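PDB 4HSQ: putative fimbrial subunit from Corynebacterium diphtheriae, which forms, as domains D2 and D3 of the major pilin SpaD, part of the repeating subunit of the pilus shaft and probably takes part in cell adhesion. Local coordinates for residues 13-16 with 17-21; 66-69 with 70-73; 173-176 with 177-180; 225-228 with 229-232; 244-248 with 249-253. All coordinates share one frame; numbering follows the deposited sequence.

How the contacts relate
The five local contacts come in series along an elongated chain of two domains. Contacts 1 and 2 belong to the first, adhesin-type domain, their centres about 26 Å apart; contacts 3, 4 and 5 belong to the second, prealbumin-like domain. Contacts 2 and 4 lie on opposite sides of the chain's centre, about 50 Å apart between centres. Contact 1 sits close to that centre, where the two pilin domains meet and its turn touches strand 199-206 of the second. Round one antiparallel sheet, contact 3 follows strand 167-173, contact 4 ends strand 222-229 and contact 5 follows strand 241-244. Contacts 4 and 5 touch, L225 CD1 lying 4.0 Å from I244 CD1.

Contact 1 (13-16 with 17-21); sequences ADQN and IQDAY
N16 and D19 close a type II beta turn, with the amide N of D19 3.1 Å from the carbonyl O of N16, and the chain reverses so that the CA atoms of Q15 and D19 come within 5.2 Å. The turn leads into strand 20-28. Its third residue, Q18, has a positive phi of 74°, the backbone shape such a turn requires there.

The side chain of D19 returns to the start of the turn. Its OD2 accepts the backbone N-H of N16 at 2.7 Å, on the anti side of the carboxylate and 18° out of its plane. Aspartate suits this place because it is short and carries an acceptor at its end. The N16 side chain runs beside that of D19 and points the same way; a water that accepts from N16 ND2 also lies 2.7 Å from D19 OD2, bridging the two side chains. The other end of the N16 amide, OD1, takes the backbone N-H of H206.

Q15 is bent at chi2 (-44°), which folds its amide back so that NE2 donates to A13 O at 3.0 Å. The Q15 side chain crosses that of D19 at about a right angle, its amide OE1 3.5 Å from D19 CB, and Q15 CG rests 4.1 Å from Y21 CB.

N16 O serves two donors, D19 N and a water that also donates to D19 O. With the N16 N-H and a water at its OD2, the D19 carboxylate is probably favoured as the anion, and the buried amide of N16 links the turn to the neighbouring domain.

Contact 2 (66-69 with 70-73); sequences LGTS and DYTV
D70 and G67 grip each other through a reciprocal pair of bonds. OD2 of D70 accepts the amide N-H of G67 at 2.8 Å, nearly straight at 168°, while the amide N of D70 donates to G67 O at 2.9 Å. The carboxylate is met on its anti side, 30° out of its plane. Aspartate fits because CG stands beside its own backbone N (chi1 -64°), which turns the carboxylate back along the loop to G67. Around this pair lies L66: its CB is 3.6 Å from D70 OD2 and its CD1 3.8 Å from D70 CB, apolar packing against the acid's CB and the flank of OD2.

The ring of Y71 comes next. G67 O approaches CE2 at 3.3 Å from an oblique direction, T68 CA lies over one face, and L66 CB is near the ring plane at an edge, 4.4 Å from CD2. Past the ring, the hydroxyl OH meets T68 CG2 at 3.8 Å.

This loop carries the chain from strand 64-65, at one margin of a five-stranded antiparallel sheet, to strand 71-73, which pairs with strand 82-87 in another sheet. L66 is buried against V59 and L87, and the Y71 ring packs on V56, V59 and V85, so that both sheets are touched. Tyrosine serves well here, its ring broad enough to span strands of the two sheets.

Farther out, K94 forms a salt bridge with D70 OD2, giving that oxygen a second, charged partner. T88 also holds the loop, its hydroxyl bonded to S69 O and its backbone to that of D70.

Contact 3 (173-176 with 177-180); sequences CTSA and AVLG
S175 and V178 end a tight beta hairpin closed by a type I turn, with V178 N donating to S175 O at 3.1 Å. The hairpin joins the end of strand 167-173 of the prealbumin-like domain to the short strand 178-179.

The serine side chain can be followed outward. CB stands 4.0 Å from A177 N, and the chi1 of 86° sets OG between the backbone N and the carbonyl carbon, facing forward over the turn. OG then accepts the A177 N-H at 3.1 Å with an angle of 145°, which makes this an ST turn nested in the beta turn. The same OG also touches A177 CB at 3.7 Å and V178 CG2 at 4.1 Å. Serine suits the place, being short enough to reach an amide two residues on, while the small side chains of A176 and A177 fit the turn's surface-lying corner.

Behind the turn the register slips by one residue between C173 and S175, a beta bulge at T174, where the chain turns a corner. The T174 N-H makes a weak bond to V178 O at 3.4 Å. S175 and V178 share one face; C173 and L179 share the other, which packs toward strand 222-229. There C173 SG is joined to C224 in a disulfide, and C173 CB lies 4.2 Å from L179 CD2.

Contact 4 (225-228 with 229-232); sequences LKET and KAPA
E227 lays its carboxylate against A230, with OE2 3.3 Å from A230 CA and 3.6 Å from its methyl CB. CG is anti to the backbone N (chi1 -169°) and the chain beyond it is extended, which carries the carboxylate out from the strand to where the following chain, at A230, passes it; its CG passes 3.8 Å from K229 O, and P231 CD is 4.0 Å from OE2. The small alanine allows this close approach.

T228 and K229 both face E167 on strand 167-173, a classic beta bulge that ends the strand's regular pairing. T228 OG1 makes a weak bond to E167 O at the bulge. The K229 side chain, bent at chi3 and chi4, lets NZ donate to A230 O at 3.2 Å, with G165 O as a further weak partner; the exposed strand end suits its charge.

E227 also packs beside K153, while A230 and P231 touch N271. The sequence from E227 through P231 matches the E box of Gram-positive pilins, and a glutamate near a lysine and an asparagine is consistent with the Lys-Asn isopeptide site of a CnaB-type domain.

Contact 5 (244-248 with 249-253); sequences IEFTR and AKISE. With CA (calcium ion), chain B.
T247 is the N-cap of the short helix 248-252, whose far end feeds a calcium site, and F246 and I251 form a hydrophobic staple across the helix start. The cap itself is the T247 OG1, which accepts the K250 N-H at 3.2 Å; its chi1 of 68° tucks the hydroxyl over the threonine's own backbone, within reach of K250 N. Threonine suits the place with an acceptor close to the backbone. The helix proper begins with I251 N donating to T247 O at 3.0 Å, and S252 N to R248 O.

In the staple, I251 CD1 stands over the centre of the F246 ring, 3.7 Å from the centroid and 10° off the normal, a CH-pi contact. Both residues are buried, as an apolar pair should be. On the exposed side, K250 bends at chi2 and chi4, bringing NZ 2.8 Å from E245 OE2 in a salt bridge whose hydrogen bond is weak. R248 reaches away from the helix to salt bridges with E215 and D209 and a cation-pi contact with Y145.

The helix end and the residue after it supply backbone oxygens to the calcium ion: I251 O and E253 O each bind it at 2.3 Å, with D260, D261 and T264 completing the protein ligands. A water 2.5 Å from calcium donates to K250 O at 2.6 Å.

Contact 1 (13-16 with 17-21)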
loop_
_atom_site.group_PDB
_atom_site.type_symbol
_atom_site.label_atom_id
_atom_site.label_comp_id
_atom_site.label_asym_id
_atom_site.label_seq_id
_atom_site.Cartn_x
_atom_site.Cartn_y
_atom_site.Cartn_z
ATOM N N ALA A 13 -6.536 -1.975 -2.259
ATOM C CA ALA A 13 -6.710 -1.874 -3.730
ATOM C C ALA A 13 -6.633 -0.429 -4.232
ATOM O O ALA A 13 -7.244 0.491 -3.666
ATOM C CB ALA A 13 -8.013 -2.518 -4.195
ATOM N N ASP A 14 -5.794 -0.244 -5.243
ATOM C CA ASP A 14 -5.508 0.998 -5.966
ATOM C C ASP A 14 -4.816 2.063 -5.117
ATOM O O ASP A 14 -4.615 3.173 -5.591
ATOM C CB ASP A 14 -6.795 1.586 -6.589
ATOM C CG ASP A 14 -7.525 0.631 -7.527
ATOM O OD1 ASP A 14 -6.869 0.058 -8.434
ATOM O OD2 ASP A 14 -8.729 0.436 -7.341
ATOM N N GLN A 15 -4.384 1.737 -3.916
ATOM C CA GLN A 15 -3.733 2.748 -3.075
ATOM C C GLN A 15 -2.247 2.685 -3.349
ATOM O O GLN A 15 -1.610 1.659 -3.116
ATOM C CB GLN A 15 -4.067 2.518 -1.580
ATOM C CG GLN A 15 -5.602 2.551 -1.277
ATOM C CD GLN A 15 -6.289 3.706 -2.000
ATOM O OE1 GLN A 15 -5.947 4.865 -1.824
ATOM N NE2 GLN A 15 -7.187 3.404 -2.914
ATOM N N ASN A 16 -1.688 3.782 -3.865
ATOM C CA ASN A 16 -0.279 3.813 -4.217
ATOM C C ASN A 16 0.577 4.306 -3.021
ATOM O O ASN A 16 0.091 4.384 -1.893
ATOM C CB ASN A 16 -0.117 4.674 -5.478
ATOM C CG ASN A 16 -0.879 4.042 -6.642
ATOM O OD1 ASN A 16 -0.779 2.841 -6.923
ATOM N ND2 ASN A 16 -1.670 4.807 -7.338
ATOM N N ILE A 17 1.866 4.569 -3.245
ATOM C CA ILE A 17 2.697 5.061 -2.149
ATOM C C ILE A 17 2.115 6.406 -1.644
ATOM O O ILE A 17 1.712 7.234 -2.459
ATOM C CB ILE A 17 4.171 5.199 -2.613
ATOM C CG1 ILE A 17 4.846 3.826 -2.847
ATOM C CG2 ILE A 17 5.009 6.145 -1.734
ATOM C CD1 ILE A 17 4.728 2.818 -1.836
ATOM N N GLN A 18 2.031 6.556 -0.312
ATOM C CA GLN A 18 1.543 7.739 0.419
ATOM C C GLN A 18 -0.005 7.888 0.343
ATOM O O GLN A 18 -0.557 8.871 0.827
ATOM C CB GLN A 18 2.292 9.022 0.002
ATOM C CG GLN A 18 3.751 9.036 0.540
ATOM C CD GLN A 18 3.840 9.148 2.065
ATOM O OE1 GLN A 18 2.837 9.234 2.764
ATOM N NE2 GLN A 18 5.044 9.209 2.612
ATOM N N ASP A 19 -0.694 6.891 -0.230
ATOM C CA ASP A 19 -2.147 6.814 -0.207
ATOM C C ASP A 19 -2.535 6.044 1.038
ATOM O O ASP A 19 -1.972 4.975 1.304
ATOM C CB ASP A 19 -2.720 6.148 -1.459
ATOM C CG ASP A 19 -2.595 6.975 -2.722
ATOM O OD1 ASP A 19 -2.606 8.232 -2.623
ATOM O OD2 ASP A 19 -2.546 6.375 -3.821
ATOM N N ALA A 20 -3.489 6.568 1.802
ATOM C CA ALA A 20 -3.918 5.881 3.026
ATOM C C ALA A 20 -4.591 4.556 2.716
ATOM O O ALA A 20 -5.396 4.470 1.779
ATOM C CB ALA A 20 -4.877 6.763 3.808
ATOM N N TYR A 21 -4.292 3.527 3.512
ATOM C CA TYR A 21 -5.006 2.249 3.370
ATOM C C TYR A 21 -5.188 1.668 4.755
ATOM O O TYR A 21 -4.656 2.225 5.712
ATOM C CB TYR A 21 -4.367 1.287 2.368
ATOM C CG TYR A 21 -3.059 0.648 2.778
ATOM C CD1 TYR A 21 -3.042 -0.557 3.482
ATOM C CD2 TYR A 21 -1.843 1.178 2.362
ATOM C CE1 TYR A 21 -1.843 -1.191 3.801
ATOM C CE2 TYR A 21 -0.635 0.557 2.685
ATOM C CZ TYR A 21 -0.643 -0.630 3.398
ATOM O OH TYR A 21 0.528 -1.261 3.739
HETATM O O HOH W 1 0.329 3.725 0.894
HETATM O O HOH W 2 -2.284 7.534 -6.220
#

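Contact 2 (66-69 with 70-73)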
loop_
_atom_site.group_PDB
_atom_site.type_symbol
_atom_site.label_atom_id
_atom_site.label_comp_id
_atom_site.label_asym_id
_atom_site.label_seq_id
_atom_site.Cartn_x
_atom_site.Cartn_y
_atom_site.Cartn_z
ATOM N N LEU A 66 -16.454 1.369 20.086
ATOM C CA LEU A 66 -15.789 1.997 21.233
ATOM C C LEU A 66 -15.382 3.427 20.934
ATOM O O LEU A 66 -15.206 3.787 19.770
ATOM C CB LEU A 66 -14.553 1.178 21.682
ATOM C CG LEU A 66 -14.771 -0.254 22.183
ATOM C CD1 LEU A 66 -13.545 -0.762 22.924
ATOM C CD2 LEU A 66 -15.983 -0.371 23.098
ATOM N N GLY A 67 -15.287 4.241 21.978
ATOM C CA GLY A 67 -14.827 5.618 21.868
ATOM C C GLY A 67 -13.362 5.718 22.262
ATOM O O GLY A 67 -12.791 4.753 22.772
ATOM N N THR A 68 -12.741 6.890 22.072
ATOM C CA THR A 68 -11.318 7.059 22.411
ATOM C C THR A 68 -11.030 6.961 23.922
ATOM O O THR A 68 -9.896 6.706 24.270
ATOM C CB THR A 68 -10.756 8.348 21.827
ATOM O OG1 THR A 68 -11.451 9.433 22.444
ATOM C CG2 THR A 68 -10.863 8.387 20.291
ATOM N N SER A 69 -12.041 7.045 24.811
ATOM C CA SER A 69 -11.799 6.831 26.239
ATOM C C SER A 69 -11.729 5.332 26.558
ATOM O O SER A 69 -11.275 4.958 27.642
ATOM C CB SER A 69 -12.893 7.481 27.087
ATOM O OG SER A 69 -12.772 8.892 26.992
ATOM N N ASP A 70 -12.169 4.483 25.604
ATOM C CA ASP A 70 -12.251 3.033 25.777
ATOM C C ASP A 70 -10.953 2.307 25.443
ATOM O O ASP A 70 -10.838 1.107 25.720
ATOM C CB ASP A 70 -13.406 2.463 24.950
ATOM C CG ASP A 70 -14.772 2.957 25.395
ATOM O OD1 ASP A 70 -14.974 3.137 26.618
ATOM O OD2 ASP A 70 -15.646 3.124 24.532
ATOM N N TYR A 71 -9.969 3.013 24.878
ATOM C CA TYR A 71 -8.701 2.396 24.535
ATOM C C TYR A 71 -7.575 3.435 24.528
ATOM O O TYR A 71 -7.835 4.635 24.436
ATOM C CB TYR A 71 -8.776 1.668 23.165
ATOM C CG TYR A 71 -9.106 2.575 21.986
ATOM C CD1 TYR A 71 -8.097 3.235 21.281
ATOM C CD2 TYR A 71 -10.422 2.752 21.563
ATOM C CE1 TYR A 71 -8.395 4.077 20.205
ATOM C CE2 TYR A 71 -10.732 3.585 20.481
ATOM C CZ TYR A 71 -9.712 4.234 19.799
ATOM O OH TYR A 71 -9.989 5.043 18.722
ATOM N N THR A 72 -6.336 2.975 24.626
ATOM C CA THR A 72 -5.220 3.908 24.469
ATOM C C THR A 72 -4.513 3.475 23.206
ATOM O O THR A 72 -4.605 2.301 22.825
ATOM C CB THR A 72 -4.273 3.945 25.676
ATOM O OG1 THR A 72 -3.621 2.686 25.782
ATOM C CG2 THR A 72 -4.955 4.321 26.985
ATOM N N VAL A 73 -3.831 4.417 22.555
ATOM C CA VAL A 73 -2.992 4.166 21.382
ATOM C C VAL A 73 -1.621 4.646 21.747
ATOM O O VAL A 73 -1.486 5.767 22.249
ATOM C CB VAL A 73 -3.501 4.871 20.085
ATOM C CG1 VAL A 73 -2.781 4.318 18.844
ATOM C CG2 VAL A 73 -5.005 4.722 19.916
#

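Contact 3 (173-176 with 177-180)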
loop_
_atom_site.group_PDB
_atom_site.type_symbol
_atom_site.label_atom_id
_atom_site.label_comp_id
_atom_site.label_asym_id
_atom_site.label_seq_id
_atom_site.Cartn_x
_atom_site.Cartn_y
_atom_site.Cartn_z
ATOM N N CYS A 173 -5.947 2.480 -16.357
ATOM C CA CYS A 173 -6.568 2.297 -17.671
ATOM C C CYS A 173 -6.931 0.846 -17.877
ATOM O O CYS A 173 -6.340 -0.018 -17.241
ATOM C CB CYS A 173 -5.639 2.788 -18.792
ATOM S SG CYS A 173 -4.066 1.884 -18.924
ATOM N N THR A 174 -7.840 0.565 -18.812
ATOM C CA THR A 174 -8.068 -0.847 -19.158
ATOM C C THR A 174 -7.151 -1.149 -20.340
ATOM O O THR A 174 -6.699 -2.276 -20.484
ATOM C CB THR A 174 -9.538 -1.216 -19.388
ATOM O OG1 THR A 174 -10.146 -0.249 -20.224
ATOM C CG2 THR A 174 -10.314 -1.347 -18.081
ATOM N N SER A 175 -6.813 -0.109 -21.147
ATOM C CA SER A 175 -5.889 -0.197 -22.290
ATOM C C SER A 175 -5.362 1.200 -22.614
ATOM O O SER A 175 -5.934 2.193 -22.149
ATOM C CB SER A 175 -6.579 -0.803 -23.514
ATOM O OG SER A 175 -7.274 0.169 -24.281
ATOM N N ALA A 176 -4.328 1.286 -23.445
ATOM C CA ALA A 176 -3.776 2.569 -23.874
ATOM C C ALA A 176 -4.804 3.389 -24.682
ATOM O O ALA A 176 -4.622 4.594 -24.816
ATOM C CB ALA A 176 -2.521 2.345 -24.711
ATOM N N ALA A 177 -5.874 2.742 -25.217
ATOM C CA ALA A 177 -6.903 3.440 -26.012
ATOM C C ALA A 177 -8.083 3.933 -25.155
ATOM O O ALA A 177 -8.930 4.661 -25.676
ATOM C CB ALA A 177 -7.433 2.507 -27.097
ATOM N N VAL A 178 -8.196 3.444 -23.881
ATOM C CA VAL A 178 -9.320 3.770 -22.989
ATOM C C VAL A 178 -8.767 4.093 -21.585
ATOM O O VAL A 178 -8.577 3.208 -20.742
ATOM C CB VAL A 178 -10.437 2.680 -22.941
ATOM C CG1 VAL A 178 -11.688 3.228 -22.254
ATOM C CG2 VAL A 178 -10.802 2.175 -24.347
ATOM N N LEU A 179 -8.508 5.371 -21.356
ATOM C CA LEU A 179 -8.008 5.852 -20.067
ATOM C C LEU A 179 -9.092 5.822 -19.016
ATOM O O LEU A 179 -10.267 6.081 -19.316
ATOM C CB LEU A 179 -7.454 7.291 -20.190
ATOM C CG LEU A 179 -6.207 7.470 -21.051
ATOM C CD1 LEU A 179 -5.754 8.928 -21.052
ATOM C CD2 LEU A 179 -5.055 6.571 -20.572
ATOM N N GLY A 180 -8.677 5.486 -17.801
ATOM C CA GLY A 180 -9.529 5.442 -16.623
ATOM C C GLY A 180 -9.211 6.625 -15.744
ATOM O O GLY A 180 -8.952 7.721 -16.242
#

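Contact 4 (225-228 with 229-232)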
loop_
_atom_site.group_PDB
_atom_site.type_symbol
_atom_site.label_atom_id
_atom_site.label_comp_id
_atom_site.label_asym_id
_atom_site.label_seq_id
_atom_site.Cartn_x
_atom_site.Cartn_y
_atom_site.Cartn_z
ATOM N N LEU A 225 0.817 5.638 -19.097
ATOM C CA LEU A 225 1.614 6.881 -19.083
ATOM C C LEU A 225 1.187 7.694 -20.262
ATOM O O LEU A 225 1.198 7.180 -21.367
ATOM C CB LEU A 225 3.126 6.571 -19.200
ATOM C CG LEU A 225 3.730 5.922 -17.962
ATOM C CD1 LEU A 225 4.968 5.127 -18.321
ATOM C CD2 LEU A 225 4.060 6.980 -16.931
ATOM N N LYS A 226 0.814 8.952 -20.042
ATOM C CA LYS A 226 0.412 9.868 -21.090
ATOM C C LYS A 226 1.502 10.898 -21.241
ATOM O O LYS A 226 1.740 11.644 -20.308
ATOM C CB LYS A 226 -0.923 10.546 -20.718
ATOM C CG LYS A 226 -1.459 11.429 -21.821
ATOM C CD LYS A 226 -2.692 12.172 -21.355
ATOM C CE LYS A 226 -3.340 12.920 -22.497
ATOM N NZ LYS A 226 -4.575 13.626 -22.067
ATOM N N GLU A 227 2.160 10.945 -22.387
ATOM C CA GLU A 227 3.194 11.961 -22.608
ATOM C C GLU A 227 2.505 13.240 -22.995
ATOM O O GLU A 227 1.821 13.277 -24.010
ATOM C CB GLU A 227 4.172 11.501 -23.673
ATOM C CG GLU A 227 5.401 12.391 -23.742
ATOM C CD GLU A 227 6.369 11.957 -24.817
ATOM O OE1 GLU A 227 6.361 10.764 -25.197
ATOM O OE2 GLU A 227 7.142 12.820 -25.281
ATOM N N THR A 228 2.594 14.258 -22.140
ATOM C CA THR A 228 1.860 15.515 -22.367
ATOM C C THR A 228 2.745 16.560 -23.051
ATOM O O THR A 228 2.217 17.474 -23.692
ATOM C CB THR A 228 1.269 16.039 -21.051
ATOM O OG1 THR A 228 2.316 16.112 -20.093
ATOM C CG2 THR A 228 0.146 15.114 -20.502
ATOM N N LYS A 229 4.080 16.421 -22.918
ATOM C CA LYS A 229 5.031 17.342 -23.548
ATOM C C LYS A 229 6.260 16.588 -23.971
ATOM O O LYS A 229 6.825 15.836 -23.181
ATOM C CB LYS A 229 5.409 18.499 -22.605
ATOM C CG LYS A 229 6.230 19.586 -23.305
ATOM C CD LYS A 229 6.757 20.608 -22.305
ATOM C CE LYS A 229 8.136 20.277 -21.797
ATOM N NZ LYS A 229 9.176 20.306 -22.868
ATOM N N ALA A 230 6.656 16.749 -25.234
ATOM C CA ALA A 230 7.841 16.044 -25.727
ATOM C C ALA A 230 9.099 16.868 -25.422
ATOM O O ALA A 230 8.983 18.075 -25.182
ATOM C CB ALA A 230 7.709 15.796 -27.227
ATOM N N PRO A 231 10.300 16.252 -25.371
ATOM C CA PRO A 231 11.537 17.063 -25.220
ATOM C C PRO A 231 11.639 18.115 -26.329
ATOM O O PRO A 231 11.107 17.895 -27.423
ATOM C CB PRO A 231 12.656 16.032 -25.399
ATOM C CG PRO A 231 12.003 14.700 -25.071
ATOM C CD PRO A 231 10.618 14.833 -25.623
ATOM N N ALA A 232 12.303 19.244 -26.062
ATOM C CA ALA A 232 12.451 20.293 -27.069
ATOM C C ALA A 232 13.124 19.717 -28.330
ATOM O O ALA A 232 14.104 18.973 -28.218
ATOM C CB ALA A 232 13.269 21.444 -26.493
#

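Contact 5 (244-248 with 249-253)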
loop_
_atom_site.group_PDB
_atom_site.type_symbol
_atom_site.label_atom_id
_atom_site.label_comp_id
_atom_site.label_asym_id
_atom_site.label_seq_id
_atom_site.Cartn_x
_atom_site.Cartn_y
_atom_site.Cartn_z
ATOM N N ILE A 244 1.123 0.007 -19.202
ATOM C CA ILE A 244 2.095 -0.727 -18.395
ATOM C C ILE A 244 1.407 -1.912 -17.717
ATOM O O ILE A 244 0.435 -1.698 -16.986
ATOM C CB ILE A 244 2.698 0.246 -17.332
ATOM C CG1 ILE A 244 3.378 1.485 -17.970
ATOM C CG2 ILE A 244 3.630 -0.466 -16.355
ATOM C CD1 ILE A 244 4.585 1.199 -18.791
ATOM N N GLU A 245 1.961 -3.123 -17.884
ATOM C CA GLU A 245 1.496 -4.348 -17.188
ATOM C C GLU A 245 2.275 -4.403 -15.877
ATOM O O GLU A 245 3.397 -4.923 -15.829
ATOM C CB GLU A 245 1.730 -5.632 -18.031
ATOM C CG GLU A 245 1.140 -5.603 -19.431
ATOM C CD GLU A 245 0.774 -6.949 -20.041
ATOM O OE1 GLU A 245 0.195 -6.948 -21.152
ATOM O OE2 GLU A 245 1.049 -7.998 -19.412
ATOM N N PHE A 246 1.736 -3.760 -14.849
ATOM C CA PHE A 246 2.437 -3.567 -13.579
ATOM C C PHE A 246 2.139 -4.677 -12.558
ATOM O O PHE A 246 1.621 -4.449 -11.474
ATOM C CB PHE A 246 2.092 -2.175 -13.054
ATOM C CG PHE A 246 3.135 -1.585 -12.149
ATOM C CD1 PHE A 246 4.375 -1.193 -12.649
ATOM C CD2 PHE A 246 2.888 -1.433 -10.791
ATOM C CE1 PHE A 246 5.344 -0.637 -11.801
ATOM C CE2 PHE A 246 3.859 -0.899 -9.950
ATOM C CZ PHE A 246 5.060 -0.473 -10.464
ATOM N N THR A 247 2.581 -5.882 -12.891
ATOM C CA THR A 247 2.399 -7.078 -12.062
ATOM C C THR A 247 3.677 -7.419 -11.304
ATOM O O THR A 247 4.773 -7.041 -11.723
ATOM C CB THR A 247 1.960 -8.268 -12.917
ATOM O OG1 THR A 247 3.057 -8.640 -13.763
ATOM C CG2 THR A 247 0.693 -7.964 -13.744
ATOM N N ARG A 248 3.537 -8.141 -10.197
ATOM C CA ARG A 248 4.687 -8.627 -9.425
ATOM C C ARG A 248 5.742 -9.310 -10.320
ATOM O O ARG A 248 6.941 -9.017 -10.203
ATOM C CB ARG A 248 4.213 -9.633 -8.360
ATOM C CG ARG A 248 3.444 -8.988 -7.193
ATOM C CD ARG A 248 2.895 -10.042 -6.258
ATOM N NE ARG A 248 1.925 -10.926 -6.904
ATOM C CZ ARG A 248 1.517 -12.081 -6.387
ATOM N NH1 ARG A 248 1.969 -12.483 -5.204
ATOM N NH2 ARG A 248 0.668 -12.845 -7.051
ATOM N N ALA A 249 5.298 -10.231 -11.201
ATOM C CA ALA A 249 6.190 -10.990 -12.089
ATOM C C ALA A 249 6.911 -10.074 -13.079
ATOM O O ALA A 249 8.140 -10.226 -13.255
ATOM C CB ALA A 249 5.415 -12.063 -12.830
ATOM N N LYS A 250 6.195 -9.099 -13.675
ATOM C CA LYS A 250 6.838 -8.161 -14.617
ATOM C C LYS A 250 7.858 -7.246 -13.919
ATOM O O LYS A 250 8.941 -7.016 -14.440
ATOM C CB LYS A 250 5.812 -7.298 -15.373
ATOM C CG LYS A 250 5.042 -8.074 -16.451
ATOM C CD LYS A 250 5.814 -8.201 -17.773
ATOM C CE LYS A 250 5.049 -8.981 -18.820
ATOM N NZ LYS A 250 3.867 -8.233 -19.328
ATOM N N ILE A 251 7.536 -6.789 -12.729
ATOM C CA ILE A 251 8.420 -5.894 -11.949
ATOM C C ILE A 251 9.686 -6.642 -11.532
ATOM O O ILE A 251 10.786 -6.094 -11.616
ATOM C CB ILE A 251 7.657 -5.359 -10.721
ATOM C CG1 ILE A 251 6.489 -4.450 -11.145
ATOM C CG2 ILE A 251 8.609 -4.662 -9.707
ATOM C CD1 ILE A 251 5.452 -4.202 -10.038
ATOM N N SER A 252 9.509 -7.904 -11.112
ATOM C CA SER A 252 10.581 -8.789 -10.619
ATOM C C SER A 252 11.665 -9.046 -11.677
ATOM O O SER A 252 12.806 -9.300 -11.294
ATOM C CB SER A 252 10.002 -10.144 -10.214
ATOM O OG SER A 252 11.086 -10.894 -9.711
ATOM N N GLU A 253 11.317 -9.016 -12.981
ATOM C CA GLU A 253 12.336 -9.206 -14.040
ATOM C C GLU A 253 13.485 -8.232 -13.848
ATOM O O GLU A 253 13.271 -7.126 -13.359
ATOM C CB GLU A 253 11.736 -9.010 -15.430
ATOM C CG GLU A 253 10.833 -10.150 -15.826
ATOM C CD GLU A 253 10.547 -10.180 -17.313
ATOM O OE1 GLU A 253 11.444 -10.583 -18.095
ATOM O OE2 GLU A 253 9.418 -9.797 -17.695
HETATM CA CA CA B . 12.453 -5.066 -12.779
HETATM O O HOH W 3 10.876 -5.253 -14.682
#